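PDB 6DNS: alpha-1,4-endofucoidanase from Mariniflexile fucanivorans, which cleaves alpha-1,4 linkages within fucoidan chains as a retaining endo-acting glycoside hydrolase of family 107 and binds several calcium ions. Local coordinates for residues H95-P100 and K210-R215; L430-P435 and E514-P519; P530-N535 and F603-S608; S550-G555 and W587-M592; G563-I568 and N582-W587. All blocks are in the same frame, centred on the assembly; numbering follows the deposited sequence.

Contact 1: H95-P100 and K210-R215; sequences HVAPHP and KEYAQR
His99 and Tyr212 bring the two backbones nearest each other, and even there the CA atoms stand 8.0 Å apart, leaving side chains to bridge loop and helix. The packing belongs to an alpha/beta catalytic domain: residues 95-100 lead from strand 80-84 of the parallel sheet into helix 100-104, and residues 210-215 are a turn and a half of helix 198-216. Tyr212 is the hub of an aromatic cluster. The His99 ring turns an edge toward one face of the tyrosine in an edge-to-face stack, the planes 59° apart, whereas His95 meets the phenol rim to rim, its CD2 3.5 Å from Tyr212 CE2. The beta carbon of Ala97 is pressed to Tyr212 CE1 at 3.4 Å. Tyr212 OH donates to Ala97 O over 2.7 Å, approaching from above the carbonyl plane. His95 bonds outside the pair, ND1 to Pro93 O and NE2 to Tyr204 OH. His99 stands at the N-cap of helix 100-104, where ND1 weakly caps Ile101 N; Glu211 CB sits at the edge of the imidazole, near its plane, 3.4 Å from His99 NE2, which also makes a weak hydrogen bond to Phe207 O. Arg215 holds CG anti to its backbone N (chi1 -170°) and bends at chi3 (-62°), bringing the guanidinium end-on to Pro98 O: NH1 and NH2 both donate to that one acceptor at 2.7 Å, and the oxygen lies in the guanidinium plane.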
# COMPACT_ATOMS: atom_id res chain seq x y z
N HIS A 95 9.72 2.52 10.18
CA HIS A 95 8.93 2.98 9.05
C HIS A 95 9.47 2.44 7.73
O HIS A 95 10.64 2.07 7.63
CB HIS A 95 8.89 4.52 9.02
CG HIS A 95 8.10 5.12 10.13
ND1 HIS A 95 8.47 5.02 11.46
CD2 HIS A 95 6.95 5.85 10.12
CE1 HIS A 95 7.59 5.65 12.21
NE2 HIS A 95 6.65 6.16 11.43
N VAL A 96 8.60 2.41 6.71
CA VAL A 96 8.97 1.95 5.36
C VAL A 96 8.93 3.09 4.33
O VAL A 96 8.87 2.84 3.13
CB VAL A 96 8.09 0.76 4.90
CG1 VAL A 96 8.18 -0.38 5.90
CG2 VAL A 96 6.64 1.16 4.67
N ALA A 97 8.97 4.33 4.82
CA ALA A 97 9.03 5.52 3.97
C ALA A 97 9.96 6.54 4.64
O ALA A 97 10.02 6.60 5.87
CB ALA A 97 7.64 6.11 3.79
N PRO A 98 10.69 7.33 3.83
CA PRO A 98 11.71 8.23 4.37
C PRO A 98 11.12 9.47 5.05
O PRO A 98 10.05 9.94 4.66
CB PRO A 98 12.50 8.64 3.13
CG PRO A 98 11.49 8.62 2.04
CD PRO A 98 10.56 7.49 2.37
N HIS A 99 11.83 9.98 6.05
CA HIS A 99 11.44 11.21 6.76
C HIS A 99 12.69 11.84 7.39
O HIS A 99 13.41 11.16 8.12
CB HIS A 99 10.41 10.89 7.84
CG HIS A 99 9.59 12.07 8.26
ND1 HIS A 99 10.05 13.03 9.13
CD2 HIS A 99 8.33 12.44 7.94
CE1 HIS A 99 9.12 13.94 9.32
NE2 HIS A 99 8.06 13.61 8.60
N PRO A 100 12.97 13.14 7.09
CA PRO A 100 14.16 13.82 7.64
C PRO A 100 14.32 13.72 9.16
O PRO A 100 15.43 13.46 9.64
CB PRO A 100 13.94 15.28 7.23
CG PRO A 100 13.11 15.22 6.00
CD PRO A 100 12.24 14.00 6.14
N LYS A 210 1.43 13.70 9.48
CA LYS A 210 0.93 14.74 8.57
C LYS A 210 1.79 14.86 7.31
O LYS A 210 1.26 14.98 6.21
CB LYS A 210 0.85 16.09 9.28
CG LYS A 210 0.09 17.17 8.52
CD LYS A 210 0.04 18.46 9.32
CE LYS A 210 -0.55 19.60 8.51
NZ LYS A 210 -0.56 20.88 9.27
N GLU A 211 3.11 14.84 7.50
CA GLU A 211 4.07 14.93 6.39
C GLU A 211 3.89 13.75 5.43
O GLU A 211 3.81 13.95 4.22
CB GLU A 211 5.51 14.98 6.91
CG GLU A 211 6.57 15.35 5.87
CD GLU A 211 6.59 16.83 5.50
OE1 GLU A 211 5.80 17.63 6.06
OE2 GLU A 211 7.41 17.21 4.64
N TYR A 212 3.83 12.54 5.98
CA TYR A 212 3.56 11.33 5.20
C TYR A 212 2.23 11.44 4.44
O TYR A 212 2.17 11.13 3.25
CB TYR A 212 3.53 10.08 6.09
CG TYR A 212 4.89 9.53 6.50
CD1 TYR A 212 5.88 9.25 5.56
CD2 TYR A 212 5.16 9.24 7.84
CE1 TYR A 212 7.12 8.74 5.95
CE2 TYR A 212 6.39 8.73 8.24
CZ TYR A 212 7.36 8.47 7.29
OH TYR A 212 8.58 7.96 7.68
N ALA A 213 1.19 11.88 5.14
CA ALA A 213 -0.15 12.02 4.54
C ALA A 213 -0.16 13.00 3.37
O ALA A 213 -0.72 12.70 2.32
CB ALA A 213 -1.16 12.43 5.60
N GLN A 214 0.45 14.16 3.57
CA GLN A 214 0.49 15.22 2.54
C GLN A 214 1.41 14.89 1.36
O GLN A 214 1.17 15.37 0.25
CB GLN A 214 0.88 16.57 3.16
CG GLN A 214 -0.19 17.17 4.06
CD GLN A 214 0.05 18.63 4.40
OE1 GLN A 214 1.18 19.04 4.70
NE2 GLN A 214 -1.01 19.43 4.36
N ARG A 215 2.46 14.10 1.59
CA ARG A 215 3.37 13.69 0.52
C ARG A 215 2.66 12.80 -0.52
O ARG A 215 2.79 13.03 -1.72
CB ARG A 215 4.58 12.94 1.09
CG ARG A 215 5.70 12.68 0.10
CD ARG A 215 6.72 11.70 0.67
NE ARG A 215 7.38 12.23 1.86
CZ ARG A 215 8.15 11.53 2.69
NH1 ARG A 215 8.69 12.13 3.75
NH2 ARG A 215 8.38 10.23 2.50

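Contact 2: L430-P435 and E514-P519; sequences LPAIYP and EVISHP
Ile433 N donates to Glu514 O over 2.8 Å, an almost straight bond with 174° at the hydrogen. Its companion runs the other way, Ile516 N to Ile433 O at 2.9 Å, and the two bonds flank Val515 in a single beta bridge between Ile433 and Val515. The touching parts of the segments diverge by 70°, consistent with a pairing only one bridge long, and side chains take over from there. Ile516 leans on Tyr434: its CG2 sits over one face of the ring, 4.1 Å from the centroid, in a CH-pi contact. With CG1 anti to the backbone N (chi1 -167°), the other branch is carried along the same ring, so that CD1 comes within 3.7 Å of Tyr434 OH. That CD1 also meets the methyl of Ala432. Val515 divides its two methyls, CG2 facing Ile433 CD1 at 4.1 Å and CG1 facing Pro435 CG at 3.9 Å. Within the putative Ig domain, the arrangement ties the chain leaving strand 506-513 to the segment that leads into strand 439-444. Ile433 is buried against Leu513, Trp469 and Pro486. On the far side the contact borders the following domain: Ile516 packs on Tyr559 of strand 558-559, whose OH is hydrogen-bonded to His518 ND1.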
# COMPACT_ATOMS: atom_id res chain seq x y z
N LEU A 430 -5.71 3.63 -17.82
CA LEU A 430 -5.23 3.70 -19.19
C LEU A 430 -3.77 4.14 -19.18
O LEU A 430 -3.38 4.95 -18.33
CB LEU A 430 -6.07 4.70 -20.00
CG LEU A 430 -7.58 4.45 -20.04
CD1 LEU A 430 -8.27 5.57 -20.81
CD2 LEU A 430 -7.91 3.10 -20.65
N PRO A 431 -2.93 3.61 -20.10
CA PRO A 431 -1.55 4.09 -20.24
C PRO A 431 -1.44 5.58 -20.55
O PRO A 431 -2.39 6.19 -21.04
CB PRO A 431 -1.01 3.27 -21.42
CG PRO A 431 -1.79 2.01 -21.39
CD PRO A 431 -3.16 2.38 -20.89
N ALA A 432 -0.28 6.16 -20.27
CA ALA A 432 -0.03 7.58 -20.50
C ALA A 432 0.07 7.89 -22.00
O ALA A 432 0.46 7.03 -22.79
CB ALA A 432 1.24 8.02 -19.79
N ILE A 433 -0.28 9.13 -22.36
CA ILE A 433 -0.18 9.60 -23.74
C ILE A 433 1.27 9.99 -24.00
O ILE A 433 1.85 10.77 -23.24
CB ILE A 433 -1.08 10.84 -24.02
CG1 ILE A 433 -2.54 10.59 -23.62
CG2 ILE A 433 -1.03 11.24 -25.49
CD1 ILE A 433 -3.42 11.82 -23.72
N TYR A 434 1.86 9.44 -25.06
CA TYR A 434 3.18 9.83 -25.55
C TYR A 434 2.98 10.58 -26.87
O TYR A 434 2.70 9.94 -27.89
CB TYR A 434 4.06 8.60 -25.75
CG TYR A 434 4.52 7.96 -24.46
CD1 TYR A 434 3.66 7.13 -23.73
CD2 TYR A 434 5.80 8.17 -23.96
CE1 TYR A 434 4.07 6.53 -22.55
CE2 TYR A 434 6.22 7.58 -22.78
CZ TYR A 434 5.35 6.76 -22.07
OH TYR A 434 5.76 6.18 -20.90
N PRO A 435 3.09 11.93 -26.86
CA PRO A 435 2.88 12.72 -28.09
C PRO A 435 3.75 12.26 -29.26
O PRO A 435 4.97 12.15 -29.12
CB PRO A 435 3.27 14.14 -27.66
CG PRO A 435 3.02 14.17 -26.19
CD PRO A 435 3.35 12.79 -25.69
N GLU A 514 -3.65 10.95 -19.26
CA GLU A 514 -2.68 12.01 -18.95
C GLU A 514 -1.48 11.93 -19.88
O GLU A 514 -1.08 10.84 -20.29
CB GLU A 514 -2.21 11.88 -17.51
CG GLU A 514 -3.33 11.89 -16.47
CD GLU A 514 -2.82 11.99 -15.04
OE1 GLU A 514 -1.61 11.77 -14.80
OE2 GLU A 514 -3.64 12.29 -14.15
N VAL A 515 -0.92 13.09 -20.21
CA VAL A 515 0.28 13.17 -21.05
C VAL A 515 1.51 12.88 -20.18
O VAL A 515 1.58 13.32 -19.03
CB VAL A 515 0.41 14.55 -21.74
CG1 VAL A 515 1.70 14.65 -22.55
CG2 VAL A 515 -0.80 14.79 -22.64
N ILE A 516 2.46 12.13 -20.75
CA ILE A 516 3.68 11.73 -20.04
C ILE A 516 4.55 12.94 -19.67
O ILE A 516 4.69 13.89 -20.46
CB ILE A 516 4.50 10.69 -20.85
CG1 ILE A 516 5.60 10.04 -19.99
CG2 ILE A 516 5.12 11.31 -22.10
CD1 ILE A 516 5.09 9.21 -18.83
N SER A 517 5.12 12.90 -18.47
CA SER A 517 6.06 13.90 -17.98
C SER A 517 7.44 13.25 -17.88
O SER A 517 7.69 12.46 -16.97
CB SER A 517 5.61 14.41 -16.60
OG SER A 517 6.55 15.30 -16.04
N HIS A 518 8.32 13.59 -18.82
CA HIS A 518 9.67 13.00 -18.88
C HIS A 518 10.55 13.52 -17.73
O HIS A 518 10.35 14.65 -17.27
CB HIS A 518 10.33 13.30 -20.22
CG HIS A 518 9.61 12.71 -21.40
ND1 HIS A 518 9.44 11.35 -21.56
CD2 HIS A 518 9.03 13.29 -22.47
CE1 HIS A 518 8.78 11.12 -22.67
NE2 HIS A 518 8.51 12.28 -23.25
N PRO A 519 11.52 12.70 -17.27
CA PRO A 519 12.36 13.12 -16.15
C PRO A 519 13.45 14.12 -16.56
O PRO A 519 13.80 14.21 -17.74
CB PRO A 519 13.00 11.80 -15.70
CG PRO A 519 13.10 11.00 -16.95
CD PRO A 519 11.91 11.38 -17.79

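Contact 3: P530-N535 and F603-S608; sequences PVWFSN and FTFNVS
Trp532 brings the nitrogen side of its indole to Val607 and its CZ2 edge to Asn606 and Phe605 inside an Ig-like beta sandwich, where the touching parts, 530-532 and 605-608, run in nearly opposite directions, 160° apart, and meet through side chains. The closest approach is Trp532 NE1 to Val607 CG1, 3.2 Å. Farther along the indole, CZ2 rests on Phe605 CB at 3.7 Å, and Asn606 O lies at the ring edge near its plane, 3.6 Å from the same CZ2. Val607 is turned so that CG1 lies between its backbone N and carbonyl carbon (chi1 67°), which points this methyl at the indole and at Pro530 together, 3.6 Å from Pro530 O. Pro530 adds its ring, CB 4.3 Å from Val607 CG1 and CG 3.6 Å from Val607 O. In the next shell, Ile568 packs on Trp532 and Phe605, and Val531 pairs through its backbone with Tyr559. Pro530 also touches Asp560 and Asp609, which bind a calcium ion about 5 Å from its side chain. Ser614 of strand 613-621 positions both partners, its carbonyl O taking a weak bond from Trp532 NE1. Changing Trp532 to an alanine would probably open a gap over Val607 and Phe605 CB and leave Ser614 O without that weak bond. The serine's other hold is a hydrogen bond between Ser614 OG and Pro530 O.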
# COMPACT_ATOMS: atom_id res chain seq x y z
N PRO A 530 16.80 3.40 -25.84
CA PRO A 530 16.81 3.66 -24.40
C PRO A 530 18.21 4.09 -23.95
O PRO A 530 19.20 3.50 -24.38
CB PRO A 530 16.43 2.32 -23.79
CG PRO A 530 16.90 1.31 -24.78
CD PRO A 530 16.81 1.96 -26.13
N VAL A 531 18.27 5.10 -23.08
CA VAL A 531 19.54 5.76 -22.74
C VAL A 531 19.81 5.78 -21.24
O VAL A 531 18.87 5.85 -20.43
CB VAL A 531 19.59 7.21 -23.29
CG1 VAL A 531 19.56 7.20 -24.81
CG2 VAL A 531 18.46 8.08 -22.74
N TRP A 532 21.09 5.71 -20.88
CA TRP A 532 21.53 5.87 -19.50
C TRP A 532 21.64 7.36 -19.16
O TRP A 532 21.67 8.21 -20.05
CB TRP A 532 22.89 5.20 -19.29
CG TRP A 532 22.85 3.71 -19.41
CD1 TRP A 532 23.03 2.97 -20.55
CD2 TRP A 532 22.62 2.77 -18.36
NE1 TRP A 532 22.92 1.63 -20.27
CE2 TRP A 532 22.67 1.48 -18.93
CE3 TRP A 532 22.38 2.89 -16.98
CZ2 TRP A 532 22.49 0.31 -18.17
CZ3 TRP A 532 22.20 1.73 -16.23
CH2 TRP A 532 22.26 0.46 -16.83
N PHE A 533 21.68 7.65 -17.86
CA PHE A 533 21.80 9.03 -17.36
C PHE A 533 23.11 9.70 -17.81
O PHE A 533 23.12 10.88 -18.17
CB PHE A 533 21.69 9.05 -15.83
CG PHE A 533 21.88 10.42 -15.22
CD1 PHE A 533 20.93 11.42 -15.41
CD2 PHE A 533 23.02 10.70 -14.46
CE1 PHE A 533 21.11 12.68 -14.85
CE2 PHE A 533 23.20 11.96 -13.90
CZ PHE A 533 22.24 12.95 -14.09
N SER A 534 24.20 8.93 -17.79
CA SER A 534 25.53 9.45 -18.13
C SER A 534 26.52 8.33 -18.42
O SER A 534 26.28 7.16 -18.10
CB SER A 534 26.06 10.33 -16.99
OG SER A 534 26.04 9.62 -15.77
N ASN A 535 27.65 8.70 -19.04
CA ASN A 535 28.76 7.79 -19.32
C ASN A 535 30.08 8.55 -19.08
O ASN A 535 30.38 9.48 -19.83
CB ASN A 535 28.68 7.29 -20.77
CG ASN A 535 29.69 6.19 -21.08
OD1 ASN A 535 30.39 5.68 -20.20
ND2 ASN A 535 29.77 5.82 -22.35
N PHE A 603 32.86 -1.55 -14.91
CA PHE A 603 31.88 -2.47 -15.49
C PHE A 603 31.23 -1.80 -16.71
O PHE A 603 31.12 -0.58 -16.75
CB PHE A 603 30.78 -2.82 -14.48
CG PHE A 603 31.30 -3.24 -13.13
CD1 PHE A 603 31.57 -4.58 -12.86
CD2 PHE A 603 31.51 -2.31 -12.12
CE1 PHE A 603 32.04 -4.97 -11.62
CE2 PHE A 603 31.99 -2.69 -10.88
CZ PHE A 603 32.26 -4.03 -10.63
N THR A 604 30.82 -2.61 -17.69
CA THR A 604 30.01 -2.13 -18.81
C THR A 604 28.59 -2.67 -18.65
O THR A 604 28.41 -3.88 -18.53
CB THR A 604 30.58 -2.58 -20.17
OG1 THR A 604 31.95 -2.17 -20.27
CG2 THR A 604 29.79 -1.98 -21.33
N PHE A 605 27.61 -1.77 -18.65
CA PHE A 605 26.20 -2.11 -18.48
C PHE A 605 25.39 -1.70 -19.71
O PHE A 605 25.52 -0.56 -20.17
CB PHE A 605 25.64 -1.43 -17.22
CG PHE A 605 25.81 -2.24 -15.96
CD1 PHE A 605 24.72 -2.90 -15.39
CD2 PHE A 605 27.06 -2.35 -15.35
CE1 PHE A 605 24.88 -3.65 -14.23
CE2 PHE A 605 27.22 -3.10 -14.19
CZ PHE A 605 26.13 -3.75 -13.63
N ASN A 606 24.57 -2.62 -20.21
CA ASN A 606 23.72 -2.39 -21.38
C ASN A 606 22.27 -2.19 -20.94
O ASN A 606 21.85 -2.77 -19.93
CB ASN A 606 23.82 -3.59 -22.33
CG ASN A 606 23.17 -3.33 -23.68
OD1 ASN A 606 23.84 -2.91 -24.63
ND2 ASN A 606 21.87 -3.58 -23.78
N VAL A 607 21.52 -1.37 -21.68
CA VAL A 607 20.07 -1.22 -21.49
C VAL A 607 19.36 -1.36 -22.84
O VAL A 607 19.73 -0.70 -23.81
CB VAL A 607 19.70 0.11 -20.77
CG1 VAL A 607 20.01 1.34 -21.63
CG2 VAL A 607 18.24 0.11 -20.34
N SER A 608 18.33 -2.21 -22.88
CA SER A 608 17.66 -2.61 -24.13
C SER A 608 16.14 -2.54 -24.01
O SER A 608 15.61 -2.38 -22.91
CB SER A 608 18.08 -4.03 -24.51
OG SER A 608 17.48 -4.46 -25.72

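Contact 4: S550-G555 and W587-M592; sequences SLLKLG and WRLSGM
Trp587 meets Leu552 at an edge of its indole, where Leu552 O lies near the ring plane; the ring leans away from strand 548-553, and Trp587 CB, 4.2 Å from Leu552 CB, makes the apolar touch. The motif is an antiparallel strand pair in a three-stranded sheet of the Ig-like domain, with strand 586-591 in the middle and the short axes at 157°. Two hydrogen-bonded pairs enclose a non-hydrogen-bonded one. Leu552 N reaches Trp587 O over 2.8 Å in a nearly straight bond, and Trp587 N returns to Leu552 O. Ser550 and Leu589 exchange the second couple, the shorter of them Leu589 N to Ser550 O at 2.7 Å. Leu551 faces Arg588, and its CA makes a C-H contact with Trp587 O. Side chains alternate accordingly: Ser550, Leu552, Trp587 and Leu589 share one face, where Leu552 CD1 touches Leu589 CD1 at 4.0 Å and Trp587 continues onto Leu579 and Gln581 of strand 578-583. On the other face Arg588 holds CG anti to the backbone N (chi1 -175°) with the chain extended to NE, which sets its aliphatic root against the leucine: Arg588 CG meets Leu551 CD2 at 4.0 Å.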
# COMPACT_ATOMS: atom_id res chain seq x y z
N SER A 550 23.35 -1.08 -3.90
CA SER A 550 23.05 0.10 -4.72
C SER A 550 21.90 -0.19 -5.69
O SER A 550 21.75 -1.32 -6.16
CB SER A 550 24.29 0.54 -5.50
OG SER A 550 24.04 1.72 -6.25
N LEU A 551 21.09 0.83 -5.98
CA LEU A 551 19.89 0.69 -6.79
C LEU A 551 19.99 1.45 -8.11
O LEU A 551 20.47 2.59 -8.14
CB LEU A 551 18.67 1.20 -6.02
CG LEU A 551 18.36 0.52 -4.68
CD1 LEU A 551 17.19 1.21 -4.00
CD2 LEU A 551 18.06 -0.97 -4.87
N LEU A 552 19.56 0.81 -9.19
CA LEU A 552 19.41 1.45 -10.50
C LEU A 552 17.92 1.57 -10.79
O LEU A 552 17.21 0.56 -10.84
CB LEU A 552 20.09 0.61 -11.58
CG LEU A 552 21.60 0.41 -11.46
CD1 LEU A 552 22.09 -0.60 -12.48
CD2 LEU A 552 22.34 1.73 -11.60
N LYS A 553 17.45 2.81 -10.97
CA LYS A 553 16.02 3.11 -11.09
C LYS A 553 15.66 3.77 -12.42
O LYS A 553 16.45 4.55 -12.96
CB LYS A 553 15.58 3.99 -9.92
CG LYS A 553 15.70 3.30 -8.56
CD LYS A 553 14.93 4.02 -7.46
CE LYS A 553 15.77 5.06 -6.74
NZ LYS A 553 15.01 5.65 -5.60
N LEU A 554 14.47 3.45 -12.92
CA LEU A 554 13.95 4.05 -14.16
C LEU A 554 13.62 5.52 -13.91
O LEU A 554 12.96 5.84 -12.93
CB LEU A 554 12.70 3.31 -14.64
CG LEU A 554 12.09 3.72 -15.99
CD1 LEU A 554 13.01 3.38 -17.14
CD2 LEU A 554 10.73 3.05 -16.18
N GLY A 555 14.09 6.39 -14.80
CA GLY A 555 13.92 7.84 -14.66
C GLY A 555 14.98 8.55 -13.84
O GLY A 555 14.96 9.78 -13.74
N TRP A 587 16.33 -2.09 -10.39
CA TRP A 587 17.35 -3.14 -10.42
C TRP A 587 18.32 -2.95 -9.25
O TRP A 587 18.74 -1.82 -8.98
CB TRP A 587 18.12 -3.08 -11.74
CG TRP A 587 17.33 -3.54 -12.93
CD1 TRP A 587 16.30 -2.88 -13.53
CD2 TRP A 587 17.50 -4.76 -13.65
NE1 TRP A 587 15.82 -3.61 -14.59
CE2 TRP A 587 16.54 -4.77 -14.68
CE3 TRP A 587 18.38 -5.85 -13.53
CZ2 TRP A 587 16.42 -5.84 -15.59
CZ3 TRP A 587 18.27 -6.91 -14.43
CH2 TRP A 587 17.29 -6.89 -15.45
N ARG A 588 18.67 -4.05 -8.58
CA ARG A 588 19.54 -4.00 -7.40
C ARG A 588 20.94 -4.56 -7.69
O ARG A 588 21.08 -5.69 -8.16
CB ARG A 588 18.91 -4.79 -6.24
CG ARG A 588 19.68 -4.68 -4.93
CD ARG A 588 18.81 -4.94 -3.72
NE ARG A 588 19.53 -4.68 -2.47
CZ ARG A 588 20.42 -5.50 -1.90
NH1 ARG A 588 20.74 -6.67 -2.44
NH2 ARG A 588 21.00 -5.13 -0.76
N LEU A 589 21.96 -3.75 -7.40
CA LEU A 589 23.36 -4.18 -7.44
C LEU A 589 23.78 -4.61 -6.04
O LEU A 589 23.56 -3.88 -5.07
CB LEU A 589 24.26 -3.05 -7.93
CG LEU A 589 24.05 -2.58 -9.37
CD1 LEU A 589 24.80 -1.28 -9.62
CD2 LEU A 589 24.48 -3.64 -10.37
N SER A 590 24.40 -5.79 -5.93
CA SER A 590 24.84 -6.34 -4.65
C SER A 590 26.12 -7.18 -4.80
O SER A 590 26.77 -7.12 -5.84
CB SER A 590 23.70 -7.16 -4.03
OG SER A 590 23.58 -8.44 -4.64
N GLY A 591 26.48 -7.92 -3.75
CA GLY A 591 27.58 -8.89 -3.80
C GLY A 591 28.79 -8.44 -3.01
O GLY A 591 29.01 -7.24 -2.82
N MET A 592 29.58 -9.41 -2.56
CA MET A 592 30.73 -9.18 -1.68
C MET A 592 32.03 -9.09 -2.50
O MET A 592 32.40 -10.07 -3.15
CB MET A 592 30.83 -10.32 -0.66
CG MET A 592 31.66 -9.98 0.57
SD MET A 592 32.09 -11.43 1.55
CE MET A 592 30.47 -12.02 2.04

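Contact 5: G563-I568 and N582-W587; sequences GDVLTI and NSDDTW. With CA (calcium ion), chain F.
A face-to-face meeting of two sheets, the defining feature of a beta sandwich, is made in this Ig-like domain by Ile568 of strand 567-572 and Trp587 of strand 586-591. Ile568 CD1 stands over the five-membered ring in a CH-pi contact, 3.9 Å from its centroid and 15° off the normal. Its CB lies above the same face of the indole, so the aliphatic chain runs along the ring rather than touching it at one point. Trp587 keeps CG beside its backbone N (chi1 -72°), and this carries the indole under strand 567-572, its CZ3 coming to 3.4 Å from Ile568 O. Putting an alanine in place of Trp587 would probably take away the ring face beneath Ile568 CB and CD1 and open a gap between the sheets. At the end of the sandwich, Val565 CG2 touches Asp584 OD2 at 3.3 Å. Asp584 belongs to the turn of the hairpin joining strands 578-583 and 586-591. The neighbouring Asp585 OD1 probably stiffens that turn by accepting Ser583 OG from above its carboxylate plane and Thr586 OG1 on its anti lone pair, each at 3.0 Å. Thr586 OG1 is also bonded to Arg64 NE. Asp564 OD2 binds calcium at 2.4 Å, in a site shared with Gly528 O, Asp560 and Asp609. Buried under Ile568, the indole nitrogen Trp587 NE1 has no polar partner in the model.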
# COMPACT_ATOMS: atom_id res chain seq x y z
N GLY A 563 8.50 4.67 -23.31
CA GLY A 563 7.92 3.89 -22.22
C GLY A 563 7.95 2.39 -22.43
O GLY A 563 7.11 1.67 -21.88
N ASP A 564 8.92 1.91 -23.22
CA ASP A 564 9.08 0.47 -23.46
C ASP A 564 9.67 -0.18 -22.22
O ASP A 564 10.53 0.41 -21.56
CB ASP A 564 10.00 0.21 -24.66
CG ASP A 564 9.45 0.78 -25.97
OD1 ASP A 564 8.22 0.86 -26.14
OD2 ASP A 564 10.28 1.14 -26.84
N VAL A 565 9.20 -1.38 -21.89
CA VAL A 565 9.76 -2.16 -20.78
C VAL A 565 11.22 -2.51 -21.10
O VAL A 565 11.54 -2.84 -22.24
CB VAL A 565 8.92 -3.42 -20.46
CG1 VAL A 565 9.03 -4.48 -21.56
CG2 VAL A 565 9.31 -4.00 -19.11
N LEU A 566 12.08 -2.42 -20.09
CA LEU A 566 13.53 -2.49 -20.31
C LEU A 566 14.21 -3.66 -19.62
O LEU A 566 13.70 -4.22 -18.65
CB LEU A 566 14.19 -1.18 -19.85
CG LEU A 566 13.62 0.12 -20.44
CD1 LEU A 566 14.37 1.32 -19.88
CD2 LEU A 566 13.65 0.12 -21.96
N THR A 567 15.38 -4.02 -20.16
CA THR A 567 16.23 -5.09 -19.64
C THR A 567 17.64 -4.53 -19.48
O THR A 567 18.09 -3.75 -20.32
CB THR A 567 16.26 -6.29 -20.61
OG1 THR A 567 14.93 -6.65 -20.98
CG2 THR A 567 16.96 -7.49 -19.98
N ILE A 568 18.32 -4.94 -18.41
CA ILE A 568 19.66 -4.46 -18.08
C ILE A 568 20.58 -5.66 -17.89
O ILE A 568 20.21 -6.63 -17.23
CB ILE A 568 19.66 -3.55 -16.83
CG1 ILE A 568 18.99 -2.21 -17.16
CG2 ILE A 568 21.08 -3.30 -16.31
CD1 ILE A 568 18.70 -1.35 -15.96
N ASN A 582 14.38 -6.33 -9.46
CA ASN A 582 13.28 -6.28 -8.49
C ASN A 582 11.93 -5.95 -9.14
O ASN A 582 10.89 -6.42 -8.68
CB ASN A 582 13.58 -5.25 -7.39
CG ASN A 582 14.83 -5.60 -6.59
OD1 ASN A 582 15.44 -6.65 -6.78
ND2 ASN A 582 15.21 -4.70 -5.68
N SER A 583 11.95 -5.13 -10.19
CA SER A 583 10.74 -4.77 -10.94
C SER A 583 11.09 -4.24 -12.33
O SER A 583 12.27 -4.16 -12.69
CB SER A 583 9.94 -3.71 -10.16
OG SER A 583 10.70 -2.53 -9.99
N ASP A 584 10.07 -3.88 -13.11
CA ASP A 584 10.27 -3.20 -14.41
C ASP A 584 11.01 -1.86 -14.31
O ASP A 584 11.63 -1.44 -15.28
CB ASP A 584 8.92 -2.97 -15.11
CG ASP A 584 8.31 -4.25 -15.69
OD1 ASP A 584 8.79 -5.36 -15.38
OD2 ASP A 584 7.34 -4.14 -16.47
N ASP A 585 10.93 -1.20 -13.15
CA ASP A 585 11.57 0.11 -12.94
C ASP A 585 12.70 0.13 -11.89
O ASP A 585 13.24 1.20 -11.61
CB ASP A 585 10.50 1.19 -12.63
CG ASP A 585 9.61 0.83 -11.44
OD1 ASP A 585 10.13 0.39 -10.39
OD2 ASP A 585 8.38 1.02 -11.55
N THR A 586 13.07 -1.03 -11.34
CA THR A 586 14.11 -1.10 -10.29
C THR A 586 15.02 -2.32 -10.46
O THR A 586 14.54 -3.44 -10.65
CB THR A 586 13.48 -1.16 -8.88
OG1 THR A 586 12.54 -0.08 -8.72
CG2 THR A 586 14.56 -1.05 -7.79
N TRP A 587 16.33 -2.09 -10.39
CA TRP A 587 17.35 -3.14 -10.42
C TRP A 587 18.32 -2.95 -9.25
O TRP A 587 18.74 -1.82 -8.98
CB TRP A 587 18.12 -3.08 -11.74
CG TRP A 587 17.33 -3.54 -12.93
CD1 TRP A 587 16.30 -2.88 -13.53
CD2 TRP A 587 17.50 -4.76 -13.65
NE1 TRP A 587 15.82 -3.61 -14.59
CE2 TRP A 587 16.54 -4.77 -14.68
CE3 TRP A 587 18.38 -5.85 -13.53
CZ2 TRP A 587 16.42 -5.84 -15.59
CZ3 TRP A 587 18.27 -6.91 -14.43
CH2 TRP A 587 17.29 -6.89 -15.45
CA CA F . 12.31 2.44 -27.22

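Overall arrangement
The five contacts illustrate how chemistry follows place in a fold. Contact 1 stands apart, buried in the catalytic domain, and relies on side chains gripping loop carbonyls. Contacts 3, 4 and 5, partly buried, belong to one Ig-like domain: contacts 4 and 5 share Trp587, contact 4 supplying the backbone pairing within a sheet and contact 5 the apolar meeting between sheets, while contact 3 adds a short strand over the opposite sheet. Contacts 4 and 5 both lie nested in the chain loop that contact 3 closes. Contact 2, at the surface of the preceding Ig domain, has a single bridge, and Tyr434 OH lies 3.4 Å from Gly563 CA of contact 5, a point where the two domains touch.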